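Local coordinates for protein pantothenate synthetase (Francisella tularensis subsp. tularensis, PDB 3N8H) that probably joins pantoate to beta-alanine to make pantothenate, in an ATP-dependent reaction that runs through a pantoyl-adenylate intermediate, at residues 53-58 with 82-87; 137-142 with 167-172; 218-223 with 232-237. One frame throughout, in Å; residues are numbered along the deposited sequence. Where two conformers were deposited one is given.

Interaction 1: residues 53-58 with 82-87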
loop_
_atom_site.group_PDB
_atom_site.type_symbol
_atom_site.label_atom_id
_atom_site.label_comp_id
_atom_site.label_asym_id
_atom_site.label_seq_id
_atom_site.Cartn_x
_atom_site.Cartn_y
_atom_site.Cartn_z
ATOM N N VAL A 53 12.497 -10.911 19.581
ATOM C CA VAL A 53 12.513 -11.378 18.200
ATOM C C VAL A 53 11.181 -12.022 17.899
ATOM O O VAL A 53 10.658 -12.838 18.686
ATOM C CB VAL A 53 13.686 -12.372 17.910
ATOM C CG1 VAL A 53 13.623 -12.913 16.454
ATOM C CG2 VAL A 53 15.013 -11.693 18.151
ATOM N N ILE A 54 10.636 -11.602 16.767
ATOM C CA ILE A 54 9.400 -12.115 16.218
ATOM C C ILE A 54 9.707 -12.784 14.896
ATOM O O ILE A 54 10.404 -12.220 14.038
ATOM C CB ILE A 54 8.416 -10.963 15.906
ATOM C CG1 ILE A 54 8.055 -10.192 17.174
ATOM C CG2 ILE A 54 7.177 -11.479 15.172
ATOM C CD1 ILE A 54 7.239 -8.922 16.890
ATOM N N VAL A 55 9.176 -13.981 14.712
ATOM C CA VAL A 55 9.298 -14.676 13.433
ATOM C C VAL A 55 7.885 -14.938 12.926
ATOM O O VAL A 55 7.040 -15.420 13.683
ATOM C CB VAL A 55 10.068 -16.008 13.600
ATOM C CG1 VAL A 55 9.956 -16.881 12.342
ATOM C CG2 VAL A 55 11.542 -15.740 13.963
ATOM N N SER A 56 7.603 -14.579 11.677
ATOM C CA SER A 56 6.309 -14.938 11.102
ATOM C C SER A 56 6.488 -16.168 10.201
ATOM O O SER A 56 7.566 -16.405 9.653
ATOM C CB SER A 56 5.631 -13.770 10.350
ATOM O OG SER A 56 6.392 -13.270 9.236
ATOM N N ILE A 57 5.438 -16.965 10.113
ATOM C CA ILE A 57 5.341 -18.040 9.147
ATOM C C ILE A 57 3.970 -17.907 8.521
ATOM O O ILE A 57 2.929 -18.024 9.195
ATOM C CB ILE A 57 5.481 -19.421 9.796
ATOM C CG1 ILE A 57 6.917 -19.631 10.291
ATOM C CG2 ILE A 57 5.063 -20.542 8.819
ATOM C CD1 ILE A 57 7.098 -20.949 11.051
ATOM N N PHE A 58 3.985 -17.614 7.226
ATOM C CA PHE A 58 2.764 -17.388 6.480
ATOM C C PHE A 58 3.085 -17.613 5.015
ATOM O O PHE A 58 3.844 -16.839 4.409
ATOM C CB PHE A 58 2.197 -15.971 6.707
ATOM C CG PHE A 58 0.910 -15.692 5.925
ATOM C CD1 PHE A 58 0.874 -14.704 4.930
ATOM C CD2 PHE A 58 -0.250 -16.433 6.176
ATOM C CE1 PHE A 58 -0.302 -14.451 4.200
ATOM C CE2 PHE A 58 -1.425 -16.194 5.455
ATOM C CZ PHE A 58 -1.456 -15.193 4.468
ATOM N N GLN A 82 9.471 -26.425 16.694
ATOM C CA GLN A 82 10.620 -26.966 17.441
ATOM C C GLN A 82 11.927 -26.188 17.197
ATOM O O GLN A 82 12.693 -25.919 18.140
ATOM C CB GLN A 82 10.841 -28.449 17.131
ATOM C CG GLN A 82 9.904 -29.399 17.851
ATOM C CD GLN A 82 10.253 -30.843 17.541
ATOM O OE1 GLN A 82 10.610 -31.166 16.407
ATOM N NE2 GLN A 82 10.170 -31.719 18.553
ATOM N N ILE A 83 12.182 -25.846 15.933
ATOM C CA ILE A 83 13.364 -25.063 15.585
ATOM C C ILE A 83 13.385 -23.708 16.296
ATOM O O ILE A 83 14.377 -23.334 16.933
ATOM C CB ILE A 83 13.443 -24.841 14.073
ATOM C CG1 ILE A 83 13.931 -26.122 13.394
ATOM C CG2 ILE A 83 14.394 -23.703 13.756
ATOM C CD1 ILE A 83 13.117 -26.519 12.214
ATOM N N LEU A 84 12.273 -22.985 16.195
ATOM C CA LEU A 84 12.157 -21.656 16.768
ATOM C C LEU A 84 12.310 -21.670 18.281
ATOM O O LEU A 84 13.021 -20.842 18.865
ATOM C CB LEU A 84 10.818 -21.050 16.368
ATOM C CG LEU A 84 10.741 -20.776 14.862
ATOM C CD1 LEU A 84 9.336 -20.370 14.462
ATOM C CD2 LEU A 84 11.758 -19.699 14.475
ATOM N N ALA A 85 11.617 -22.596 18.920
ATOM C CA ALA A 85 11.771 -22.787 20.357
ATOM C C ALA A 85 13.228 -23.049 20.809
ATOM O O ALA A 85 13.656 -22.544 21.853
ATOM C CB ALA A 85 10.828 -23.883 20.848
ATOM N N SER A 86 13.998 -23.820 20.038
ATOM C CA SER A 86 15.394 -24.080 20.417
ATOM C C SER A 86 16.295 -22.871 20.157
ATOM O O SER A 86 17.434 -22.803 20.640
ATOM C CB SER A 86 15.951 -25.337 19.717
ATOM O OG SER A 86 15.932 -25.204 18.307
ATOM N N LEU A 87 15.776 -21.932 19.370
ATOM C CA LEU A 87 16.451 -20.672 19.095
ATOM C C LEU A 87 16.017 -19.573 20.062
ATOM O O LEU A 87 16.428 -18.415 19.927
ATOM C CB LEU A 87 16.186 -20.246 17.645
ATOM C CG LEU A 87 16.955 -21.083 16.610
ATOM C CD1 LEU A 87 16.517 -20.781 15.183
ATOM C CD2 LEU A 87 18.477 -20.897 16.787
#
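Leu84, near the end of helix 77-86, is the residue through which this helix meets Val55 and Ile57 of strand 52-57, and all three are buried. With chi1 at -67°, its CG lies beside the backbone N, and both methyls reach the strand. CD2 faces Val55 tip to tip, 4.0 Å from CG1 of Val55 and equally far from its CG2, so it rests against both branches of the valine. CD1 of Leu84 lies 4.1 Å from Val55 CG1 and 4.1 Å from CD1 of Ile57, whose side chain runs alongside that of Leu84 but points the other way. The contact ties a helix to the face of a parallel sheet within a beta-alpha-beta crossover of the Rossmann-like fold of this family: the chain leaves strand 52-57, passes through helices 67-72 and 77-86 and enters the neighbouring strand 91-93, where the backbones of Val91 and Phe93 are hydrogen-bonded to that of Val55. Ile43 of helix 37-49 touches both Val55 and Leu84 and extends the same apolar layer. Further along, Ser86 OG turns back to donate to Ile83 O at 2.8 Å, its oxygen tilted 29° from the carbonyl plane. Leu87 N finally makes weak bonds to two carbonyls, at 3.1 Å from Ile83 O and 3.0 Å from Leu84 O.

Interaction 2: residues 137-142 with 167-172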
loop_
_atom_site.group_PDB
_atom_site.type_symbol
_atom_site.label_atom_id
_atom_site.label_comp_id
_atom_site.label_asym_id
_atom_site.label_seq_id
_atom_site.Cartn_x
_atom_site.Cartn_y
_atom_site.Cartn_z
ATOM N N LYS A 137 1.579 -5.373 5.066
ATOM C CA LYS A 137 0.664 -5.800 6.135
ATOM C C LYS A 137 1.405 -6.297 7.390
ATOM O O LYS A 137 1.088 -5.915 8.523
ATOM C CB LYS A 137 -0.264 -6.898 5.595
ATOM C CG LYS A 137 -1.373 -6.373 4.673
ATOM C CD LYS A 137 -2.037 -7.552 3.914
ATOM C CE LYS A 137 -3.281 -7.073 3.134
ATOM N NZ LYS A 137 -4.484 -6.940 4.014
ATOM N N LEU A 138 2.410 -7.145 7.169
ATOM C CA LEU A 138 3.190 -7.750 8.244
ATOM C C LEU A 138 3.945 -6.697 9.052
ATOM O O LEU A 138 4.135 -6.813 10.272
ATOM C CB LEU A 138 4.179 -8.754 7.654
ATOM C CG LEU A 138 3.500 -10.057 7.186
ATOM C CD1 LEU A 138 4.478 -10.958 6.459
ATOM C CD2 LEU A 138 2.875 -10.816 8.395
ATOM N N LEU A 139 4.391 -5.672 8.353
ATOM C CA LEU A 139 5.146 -4.592 8.975
ATOM C C LEU A 139 4.214 -3.712 9.799
ATOM O O LEU A 139 4.604 -3.168 10.857
ATOM C CB LEU A 139 5.837 -3.764 7.880
ATOM C CG LEU A 139 7.106 -4.384 7.278
ATOM C CD1 LEU A 139 7.712 -3.479 6.168
ATOM C CD2 LEU A 139 8.123 -4.633 8.372
ATOM N N GLN A 140 2.980 -3.586 9.313
ATOM C CA GLN A 140 1.976 -2.730 9.944
ATOM C C GLN A 140 1.483 -3.432 11.202
ATOM O O GLN A 140 1.155 -2.808 12.202
ATOM C CB GLN A 140 0.825 -2.471 8.983
ATOM C CG GLN A 140 1.150 -1.496 7.814
ATOM C CD GLN A 140 1.356 -0.059 8.309
ATOM O OE1 GLN A 140 2.483 0.357 8.609
ATOM N NE2 GLN A 140 0.262 0.694 8.419
ATOM N N ILE A 141 1.479 -4.753 11.150
ATOM C CA ILE A 141 1.071 -5.562 12.284
ATOM C C ILE A 141 2.194 -5.604 13.320
ATOM O O ILE A 141 1.957 -5.362 14.488
ATOM C CB ILE A 141 0.691 -7.010 11.838
ATOM C CG1 ILE A 141 -0.549 -6.975 10.931
ATOM C CG2 ILE A 141 0.436 -7.895 13.059
ATOM C CD1 ILE A 141 -0.738 -8.277 10.092
ATOM N N THR A 142 3.425 -5.891 12.894
ATOM C CA THR A 142 4.493 -6.182 13.847
ATOM C C THR A 142 5.219 -4.929 14.364
ATOM O O THR A 142 5.772 -4.948 15.452
ATOM C CB THR A 142 5.530 -7.121 13.239
ATOM O OG1 THR A 142 6.009 -6.541 12.018
ATOM C CG2 THR A 142 4.893 -8.483 12.926
ATOM N N PHE A 167 6.342 4.406 2.340
ATOM C CA PHE A 167 5.218 4.427 3.264
ATOM C C PHE A 167 5.644 4.689 4.687
ATOM O O PHE A 167 4.986 4.264 5.643
ATOM C CB PHE A 167 4.390 3.150 3.089
ATOM C CG PHE A 167 3.887 3.008 1.686
ATOM C CD1 PHE A 167 2.948 3.916 1.195
ATOM C CD2 PHE A 167 4.402 2.048 0.835
ATOM C CE1 PHE A 167 2.482 3.838 -0.120
ATOM C CE2 PHE A 167 3.952 1.954 -0.487
ATOM C CZ PHE A 167 2.998 2.851 -0.971
ATOM N N PHE A 168 6.773 5.378 4.805
ATOM C CA PHE A 168 7.214 5.972 6.057
ATOM C C PHE A 168 7.165 5.029 7.234
ATOM O O PHE A 168 6.649 5.358 8.300
ATOM C CB PHE A 168 6.411 7.246 6.290
ATOM C CG PHE A 168 6.487 8.187 5.116
ATOM C CD1 PHE A 168 7.551 9.069 4.988
ATOM C CD2 PHE A 168 5.534 8.149 4.112
ATOM C CE1 PHE A 168 7.652 9.919 3.893
ATOM C CE2 PHE A 168 5.640 9.002 3.005
ATOM C CZ PHE A 168 6.699 9.886 2.907
ATOM N N ILE A 169 7.715 3.841 7.023
ATOM C CA ILE A 169 7.806 2.833 8.064
ATOM C C ILE A 169 9.153 2.985 8.773
ATOM O O ILE A 169 10.207 2.874 8.151
ATOM C CB ILE A 169 7.680 1.446 7.425
ATOM C CG1 ILE A 169 6.270 1.294 6.824
ATOM C CG2 ILE A 169 8.023 0.327 8.420
ATOM C CD1 ILE A 169 6.130 0.088 5.919
ATOM N N ASN A 170 9.130 3.243 10.073
ATOM C CA ASN A 170 10.383 3.483 10.797
ATOM C C ASN A 170 10.996 2.176 11.283
ATOM O O ASN A 170 10.886 1.801 12.449
ATOM C CB ASN A 170 10.187 4.485 11.945
ATOM C CG ASN A 170 11.498 5.068 12.432
ATOM O OD1 ASN A 170 12.557 4.468 12.252
ATOM N ND2 ASN A 170 11.436 6.248 13.048
ATOM N N THR A 171 11.606 1.470 10.344
ATOM C CA THR A 171 12.170 0.160 10.572
ATOM C C THR A 171 13.499 0.124 9.826
ATOM O O THR A 171 13.577 0.552 8.680
ATOM C CB THR A 171 11.240 -0.940 10.017
ATOM O OG1 THR A 171 10.076 -1.047 10.851
ATOM C CG2 THR A 171 11.953 -2.275 9.993
ATOM N N LYS A 172 14.548 -0.351 10.482
ATOM C CA LYS A 172 15.819 -0.512 9.805
ATOM C C LYS A 172 15.816 -1.864 9.089
ATOM O O LYS A 172 15.235 -2.836 9.581
ATOM C CB LYS A 172 16.975 -0.421 10.802
ATOM C CG LYS A 172 18.337 -0.578 10.176
ATOM C CD LYS A 172 19.401 0.205 10.941
ATOM C CE LYS A 172 20.339 -0.715 11.716
ATOM N NZ LYS A 172 19.781 -1.142 13.035
#
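A small apolar contact, Leu139 against Ile169, joins the last turns of helix 127-142 to the loop between helix 154-166 and strand 172-176, at the dimer interface. The two side chains meet roughly perpendicular, end methyl to end methyl, CD1 of Leu139 lying 3.9 Å from CD1 of Ile169. In Gln140, chi1 of -73° and chi2 of -69° bend the chain so that OE1 comes within 4.3 Å of Ile169 CG1, a mere brush. The amide's polar work lies across the dimer: NE2 bonds to Phe167 O of the second subunit, and the Gln140 residues of the two subunits bond NE2 to OE1. Lys137 forms a salt bridge with Asp166 of the second subunit. Within the helix, Leu138 O accepts two hydrogen bonds from opposite faces of its plane, from Thr142 N at 2.9 Å and from Thr142 OG1 at 2.6 Å. Past Ile169 the loop bends through an inverse gamma turn centred on Asn170, and Thr171 OG1 bonds to Pro144 O. Helix and loop together form part of the homodimer interface at the edge of a Rossmann-like nucleotide-binding domain.

Interaction 3: residues 218-223 with 232-237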
loop_
_atom_site.group_PDB
_atom_site.type_symbol
_atom_site.label_atom_id
_atom_site.label_comp_id
_atom_site.label_asym_id
_atom_site.label_seq_id
_atom_site.Cartn_x
_atom_site.Cartn_y
_atom_site.Cartn_z
ATOM N N GLU A 218 26.091 -17.735 -22.746
ATOM C CA GLU A 218 25.543 -18.680 -23.710
ATOM C C GLU A 218 26.079 -20.093 -23.504
ATOM O O GLU A 218 25.322 -21.060 -23.430
ATOM C CB GLU A 218 25.884 -18.201 -25.120
ATOM C CG GLU A 218 24.727 -18.238 -26.098
ATOM C CD GLU A 218 24.800 -19.429 -27.030
ATOM O OE1 GLU A 218 24.795 -19.226 -28.268
ATOM O OE2 GLU A 218 24.880 -20.568 -26.518
ATOM N N GLU A 219 27.396 -20.224 -23.449
ATOM C CA GLU A 219 28.018 -21.530 -23.230
ATOM C C GLU A 219 27.720 -22.021 -21.810
ATOM O O GLU A 219 27.597 -23.222 -21.578
ATOM C CB GLU A 219 29.529 -21.454 -23.434
ATOM C CG GLU A 219 29.949 -21.351 -24.887
ATOM C CD GLU A 219 31.458 -21.250 -25.042
ATOM O OE1 GLU A 219 32.153 -21.168 -24.001
ATOM O OE2 GLU A 219 31.944 -21.249 -26.199
ATOM N N LEU A 220 27.590 -21.082 -20.867
ATOM C CA LEU A 220 27.329 -21.447 -19.478
ATOM C C LEU A 220 25.906 -21.988 -19.368
ATOM O O LEU A 220 25.636 -22.914 -18.609
ATOM C CB LEU A 220 27.551 -20.244 -18.543
ATOM C CG LEU A 220 27.187 -20.389 -17.058
ATOM C CD1 LEU A 220 27.803 -21.670 -16.485
ATOM C CD2 LEU A 220 27.653 -19.167 -16.250
ATOM N N THR A 221 25.002 -21.395 -20.140
ATOM C CA THR A 221 23.616 -21.822 -20.145
ATOM C C THR A 221 23.569 -23.266 -20.673
ATOM O O THR A 221 22.915 -24.129 -20.098
ATOM C CB THR A 221 22.723 -20.863 -20.982
ATOM O OG1 THR A 221 22.683 -19.576 -20.348
ATOM C CG2 THR A 221 21.299 -21.376 -21.070
ATOM N N ASN A 222 24.299 -23.524 -21.747
ATOM C CA ASN A 222 24.350 -24.875 -22.322
ATOM C C ASN A 222 24.898 -25.900 -21.341
ATOM O O ASN A 222 24.433 -27.029 -21.309
ATOM C CB ASN A 222 25.180 -24.884 -23.602
ATOM C CG ASN A 222 24.538 -24.083 -24.724
ATOM O OD1 ASN A 222 23.350 -23.756 -24.671
ATOM N ND2 ASN A 222 25.329 -23.751 -25.741
ATOM N N LYS A 223 25.895 -25.514 -20.548
ATOM C CA LYS A 223 26.471 -26.442 -19.576
ATOM C C LYS A 223 25.491 -26.756 -18.459
ATOM O O LYS A 223 25.354 -27.907 -18.057
ATOM C CB LYS A 223 27.797 -25.924 -19.010
ATOM C CG LYS A 223 28.940 -26.058 -19.997
ATOM C CD LYS A 223 29.815 -24.833 -19.966
ATOM C CE LYS A 223 30.887 -24.957 -18.908
ATOM N NZ LYS A 223 32.231 -24.872 -19.543
ATOM N N GLN A 232 16.122 -20.829 -16.469
ATOM C CA GLN A 232 15.142 -19.774 -16.753
ATOM C C GLN A 232 15.824 -18.518 -17.287
ATOM O O GLN A 232 15.469 -17.991 -18.355
ATOM C CB GLN A 232 14.342 -19.429 -15.486
ATOM C CG GLN A 232 13.411 -20.523 -15.011
ATOM C CD GLN A 232 11.953 -20.260 -15.386
ATOM O OE1 GLN A 232 11.275 -19.447 -14.743
ATOM N NE2 GLN A 232 11.460 -20.957 -16.425
ATOM N N TYR A 233 16.782 -18.010 -16.518
ATOM C CA TYR A 233 17.564 -16.866 -16.973
ATOM C C TYR A 233 18.891 -16.848 -16.252
ATOM O O TYR A 233 19.046 -17.427 -15.170
ATOM C CB TYR A 233 16.812 -15.539 -16.775
ATOM C CG TYR A 233 16.512 -15.197 -15.332
ATOM C CD1 TYR A 233 15.255 -15.456 -14.778
ATOM C CD2 TYR A 233 17.486 -14.629 -14.518
ATOM C CE1 TYR A 233 14.978 -15.150 -13.455
ATOM C CE2 TYR A 233 17.220 -14.325 -13.197
ATOM C CZ TYR A 233 15.963 -14.583 -12.671
ATOM O OH TYR A 233 15.701 -14.272 -11.353
ATOM N N ILE A 234 19.869 -16.232 -16.893
ATOM C CA ILE A 234 21.117 -15.892 -16.225
ATOM C C ILE A 234 21.549 -14.539 -16.772
ATOM O O ILE A 234 21.533 -14.309 -17.992
ATOM C CB ILE A 234 22.222 -16.971 -16.403
ATOM C CG1 ILE A 234 23.433 -16.664 -15.508
ATOM C CG2 ILE A 234 22.628 -17.123 -17.887
ATOM C CD1 ILE A 234 24.376 -17.871 -15.346
ATOM N N GLN A 235 21.891 -13.627 -15.873
ATOM C CA GLN A 235 22.215 -12.270 -16.283
ATOM C C GLN A 235 23.211 -11.617 -15.346
ATOM O O GLN A 235 23.266 -11.927 -14.143
ATOM C CB GLN A 235 20.945 -11.413 -16.307
ATOM C CG GLN A 235 19.955 -11.793 -17.387
ATOM C CD GLN A 235 19.312 -10.586 -18.043
ATOM O OE1 GLN A 235 19.471 -9.447 -17.590
ATOM N NE2 GLN A 235 18.572 -10.832 -19.113
ATOM N N LYS A 236 23.998 -10.706 -15.901
ATOM C CA LYS A 236 24.804 -9.807 -15.084
ATOM C C LYS A 236 24.056 -8.507 -14.876
ATOM O O LYS A 236 23.687 -7.838 -15.831
ATOM C CB LYS A 236 26.145 -9.510 -15.745
ATOM C CG LYS A 236 26.954 -10.744 -16.070
ATOM C CD LYS A 236 28.226 -10.389 -16.819
ATOM C CE LYS A 236 28.853 -11.618 -17.432
ATOM N NZ LYS A 236 30.102 -11.271 -18.197
ATOM N N LEU A 237 23.808 -8.167 -13.623
ATOM C CA LEU A 237 23.258 -6.859 -13.294
ATOM C C LEU A 237 24.301 -6.169 -12.436
ATOM O O LEU A 237 24.631 -6.646 -11.347
ATOM C CB LEU A 237 21.939 -6.990 -12.531
ATOM C CG LEU A 237 20.900 -5.852 -12.557
ATOM C CD1 LEU A 237 20.357 -5.580 -11.150
ATOM C CD2 LEU A 237 21.407 -4.569 -13.217
#
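Thr221 OG1 is hydrogen-bonded to Leu217 O, one turn back in helix 217-225, and the same oxygen lies 3.5 Å from the CG2 methyl of Ile234 on strand 230-237. That hydroxyl is thus satisfied within its own helix and offers the strand only a van der Waals contact, the threonine and isoleucine side chains running antiparallel alongside each other. Ile234 has CG1 anti to its backbone N (chi1 -171°), which leaves CG2 in the crowded position between N and the carbonyl carbon, where it can meet the threonine. The longer branch goes to Leu220, whose side chain lies nearly perpendicular to it. Leu220 was modelled in two conformers; in the one described, its CD2 is 3.6 Å from Ile234 CD1 and its CG 4.1 Å from the same methyl, so this half of the contact is tentative in detail. The segments belong to the C-terminal part of the fold, where helix 217-225 packs against strand 230-237, an outermost strand, within this chain, of a three-stranded antiparallel sheet. That strand carries a classic beta bulge, with Gln232 and Tyr233 both facing Ala244 of strand 240-247. Tyr233 points away from the helix and bonds through OH to Glu120 OE1. Leu220 also touches Phe214 and Ile208, the latter from helix 196-210, while backbone bonds such as Lys223 N to Glu219 O, 3.0 Å, hold the helical turn.

In the fold
The three contacts come one after another along the chain, without overlap. Interactions 1 and 2 belong to the Rossmann-like part built around the six-stranded parallel sheet, their centres about 19 Å apart. They touch through Ser56 OG and Leu138 CD1, 4.1 Å apart: strand 52-57 presents one face to helix 77-86 and the other to helix 127-142. Bound AMP lies about 8 Å from the side chain of Ile57 and 11 Å from that of Leu139, so these helices pack the two faces of the nucleotide-binding part, and interaction 2 alone also joins the subunits. Interaction 3, about 36 Å from both between centres, belongs to the separate antiparallel part, remote from the nucleotide and substrate sites.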